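Local coordinates for uncharacterized protein (Bacteroides caccae, PDB 4R4K) that is of unknown function but adopts a cystatin-like fold and belongs to a family placed in the NTF2 clan, at residues Ile38-Asp43 / Tyr126-Ile132. Numbering follows the deposited sequence. Where two conformers were deposited one is given.
Sequences ITLLAD and YGYDLPI
Ile38 holds CG1 beside its own backbone N (chi1 -65°) and reaches out with CD1, while Tyr126, turned in the same sense (chi1 -51°), swings its ring beneath that methyl. CD1 stands over one face of the ring, 4.0 Å from its centroid and 24° off the normal, a CH-pi contact displaced toward the rim; CG2 of Ile38 rests against Tyr126 CB. In this cystatin-like fold the contact joins the small antiparallel hairpin of strands 38-41 and 48-51 to the loop leading from strand 116-123 of the main sheet into helix 135-152. The helix packs on Tyr126 through Leu135, Thr138 and Val142, and the phenol OH is hydrogen-bonded to Lys57 O, which helps fix the ring that Ile38 covers. Cut back to alanine, the Ile38 side chain loses CD1 and CG2, which would probably leave that ring face without its CH-pi partner and open a gap between hairpin and loop.

Farther along, residues Gly127 to Leu130 form a type I beta turn, closed by Leu130 N to Gly127 O at 3.0 Å. Leu40 CD2 lies 3.5 Å from Gly127 O and also approaches Leu130 CB, while its other methyl, CD1, faces Ile132 CG1. The backbones meet through water. One molecule donates to Thr39 O and to Tyr126 O; a second accepts from Leu41 N at 2.9 Å and donates to both Tyr128 O and Leu130 O, so three backbone groups grip it. Tyr128 has two conformers; in one, its ring lies obliquely by Thr39 O, nearest through CD1, and CZ by Leu41 CG, a tentative contact. At the far end a third water donates to Leu41 O at 2.7 Å and accepts from Ile132 N, and Ile132 CG2 comes within 3.5 Å of Asp43 OD1.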
loop_
_atom_site.group_PDB
_atom_site.type_symbol
_atom_site.label_atom_id
_atom_site.label_comp_id
_atom_site.label_asym_id
_atom_site.label_seq_id
_atom_site.Cartn_x
_atom_site.Cartn_y
_atom_site.Cartn_z
ATOM N N ILE A 38 3.271 -11.252 4.221
ATOM C CA ILE A 38 4.639 -10.787 4.244
ATOM C C ILE A 38 5.517 -12.036 4.235
ATOM O O ILE A 38 5.310 -12.895 5.063
ATOM C CB ILE A 38 4.881 -9.915 5.492
ATOM C CG1 ILE A 38 4.033 -8.621 5.400
ATOM C CG2 ILE A 38 6.353 -9.553 5.649
ATOM C CD1 ILE A 38 3.789 -7.935 6.730
ATOM N N THR A 39 6.478 -12.112 3.313
ATOM C CA THR A 39 7.411 -13.244 3.202
ATOM C C THR A 39 8.848 -12.756 3.418
ATOM O O THR A 39 9.352 -11.923 2.668
ATOM C CB THR A 39 7.369 -13.925 1.824
ATOM O OG1 THR A 39 6.050 -14.383 1.566
ATOM C CG2 THR A 39 8.314 -15.129 1.776
ATOM N N LEU A 40 9.497 -13.321 4.429
ATOM C CA LEU A 40 10.884 -12.976 4.797
ATOM C C LEU A 40 11.774 -14.261 4.842
ATOM O O LEU A 40 11.237 -15.353 5.021
ATOM C CB LEU A 40 10.857 -12.291 6.162
ATOM C CG LEU A 40 9.887 -11.096 6.315
ATOM C CD1 LEU A 40 9.811 -10.629 7.760
ATOM C CD2 LEU A 40 10.272 -9.923 5.437
ATOM N N LEU A 41 13.090 -14.154 4.651
ATOM C CA LEU A 41 14.009 -15.308 4.843
ATOM C C LEU A 41 14.373 -15.393 6.309
ATOM O O LEU A 41 14.753 -14.385 6.895
ATOM C CB LEU A 41 15.313 -15.155 4.040
ATOM C CG LEU A 41 15.630 -15.980 2.805
ATOM C CD1 LEU A 41 17.138 -16.009 2.595
ATOM C CD2 LEU A 41 15.083 -17.390 2.914
ATOM N N ALA A 42 14.326 -16.587 6.879
ATOM C CA ALA A 42 14.819 -16.781 8.249
ATOM C C ALA A 42 16.337 -16.592 8.328
ATOM O O ALA A 42 17.035 -16.545 7.310
ATOM C CB ALA A 42 14.438 -18.157 8.783
ATOM N N ASP A 43 16.847 -16.432 9.542
ATOM C CA ASP A 43 18.293 -16.305 9.742
ATOM C C ASP A 43 19.060 -17.529 9.208
ATOM O O ASP A 43 20.176 -17.387 8.721
ATOM C CB ASP A 43 18.612 -16.105 11.226
ATOM C CG ASP A 43 18.122 -14.774 11.751
ATOM O OD1 ASP A 43 17.858 -13.855 10.933
ATOM O OD2 ASP A 43 17.987 -14.666 12.987
ATOM N N TYR A 126 8.126 -3.795 4.329
ATOM C CA TYR A 126 8.305 -5.189 4.608
ATOM C C TYR A 126 8.894 -5.942 3.411
ATOM O O TYR A 126 8.465 -7.042 3.058
ATOM C CB TYR A 126 6.988 -5.808 5.027
ATOM C CG TYR A 126 6.274 -5.060 6.136
ATOM C CD1 TYR A 126 6.857 -4.893 7.366
ATOM C CD2 TYR A 126 5.019 -4.518 5.936
ATOM C CE1 TYR A 126 6.202 -4.210 8.366
ATOM C CE2 TYR A 126 4.348 -3.824 6.927
ATOM C CZ TYR A 126 4.942 -3.666 8.136
ATOM O OH TYR A 126 4.280 -3.009 9.131
ATOM N N GLY A 127 9.931 -5.366 2.819
ATOM C CA GLY A 127 10.597 -5.959 1.666
ATOM C C GLY A 127 11.255 -7.285 1.960
ATOM O O GLY A 127 11.510 -7.672 3.120
ATOM N N TYR A 128 11.567 -7.999 0.890
ATOM C CA TYR A 128 12.204 -9.284 1.042
ATOM C C TYR A 128 13.602 -9.055 1.620
ATOM O O TYR A 128 14.154 -9.957 2.189
ATOM C CB TYR A 128 12.315 -10.027 -0.274
ATOM C CG TYR A 128 12.698 -11.473 -0.072
ATOM C CD1 TYR A 128 11.734 -12.417 0.284
ATOM C CD2 TYR A 128 14.007 -11.891 -0.206
ATOM C CE1 TYR A 128 12.063 -13.743 0.475
ATOM C CE2 TYR A 128 14.348 -13.212 -0.013
ATOM C CZ TYR A 128 13.373 -14.131 0.324
ATOM O OH TYR A 128 13.712 -15.445 0.520
ATOM N N ASP A 129 14.161 -7.833 1.485
ATOM C CA ASP A 129 15.490 -7.523 2.067
ATOM C C ASP A 129 15.486 -7.221 3.561
ATOM O O ASP A 129 16.534 -6.920 4.135
ATOM C CB ASP A 129 16.189 -6.314 1.441
ATOM C CG ASP A 129 16.643 -6.546 0.023
ATOM O OD1 ASP A 129 16.767 -7.724 -0.389
ATOM O OD2 ASP A 129 16.910 -5.526 -0.659
ATOM N N LEU A 130 14.315 -7.230 4.181
ATOM C CA LEU A 130 14.253 -7.016 5.616
ATOM C C LEU A 130 14.615 -8.250 6.440
ATOM O O LEU A 130 13.986 -9.308 6.296
ATOM C CB LEU A 130 12.858 -6.565 6.011
ATOM C CG LEU A 130 12.600 -6.168 7.471
ATOM C CD1 LEU A 130 13.344 -4.879 7.768
ATOM C CD2 LEU A 130 11.109 -6.001 7.701
ATOM N N PRO A 131 15.617 -8.118 7.335
ATOM C CA PRO A 131 15.915 -9.247 8.216
ATOM C C PRO A 131 14.730 -9.545 9.112
ATOM O O PRO A 131 14.099 -8.631 9.634
ATOM C CB PRO A 131 17.107 -8.753 9.038
ATOM C CG PRO A 131 17.735 -7.703 8.207
ATOM C CD PRO A 131 16.604 -7.034 7.490
ATOM N N ILE A 132 14.424 -10.818 9.286
ATOM C CA ILE A 132 13.286 -11.238 10.083
ATOM C C ILE A 132 13.387 -10.687 11.518
ATOM O O ILE A 132 12.377 -10.358 12.144
ATOM C CB ILE A 132 13.193 -12.788 10.057
ATOM C CG1 ILE A 132 11.857 -13.322 10.583
ATOM C CG2 ILE A 132 14.345 -13.410 10.841
ATOM C CD1 ILE A 132 11.579 -14.735 10.091
HETATM O O HOH W 1 8.253 -9.393 1.645
HETATM O O HOH W 2 14.131 -11.462 4.606
HETATM O O HOH W 3 16.117 -12.076 6.948
#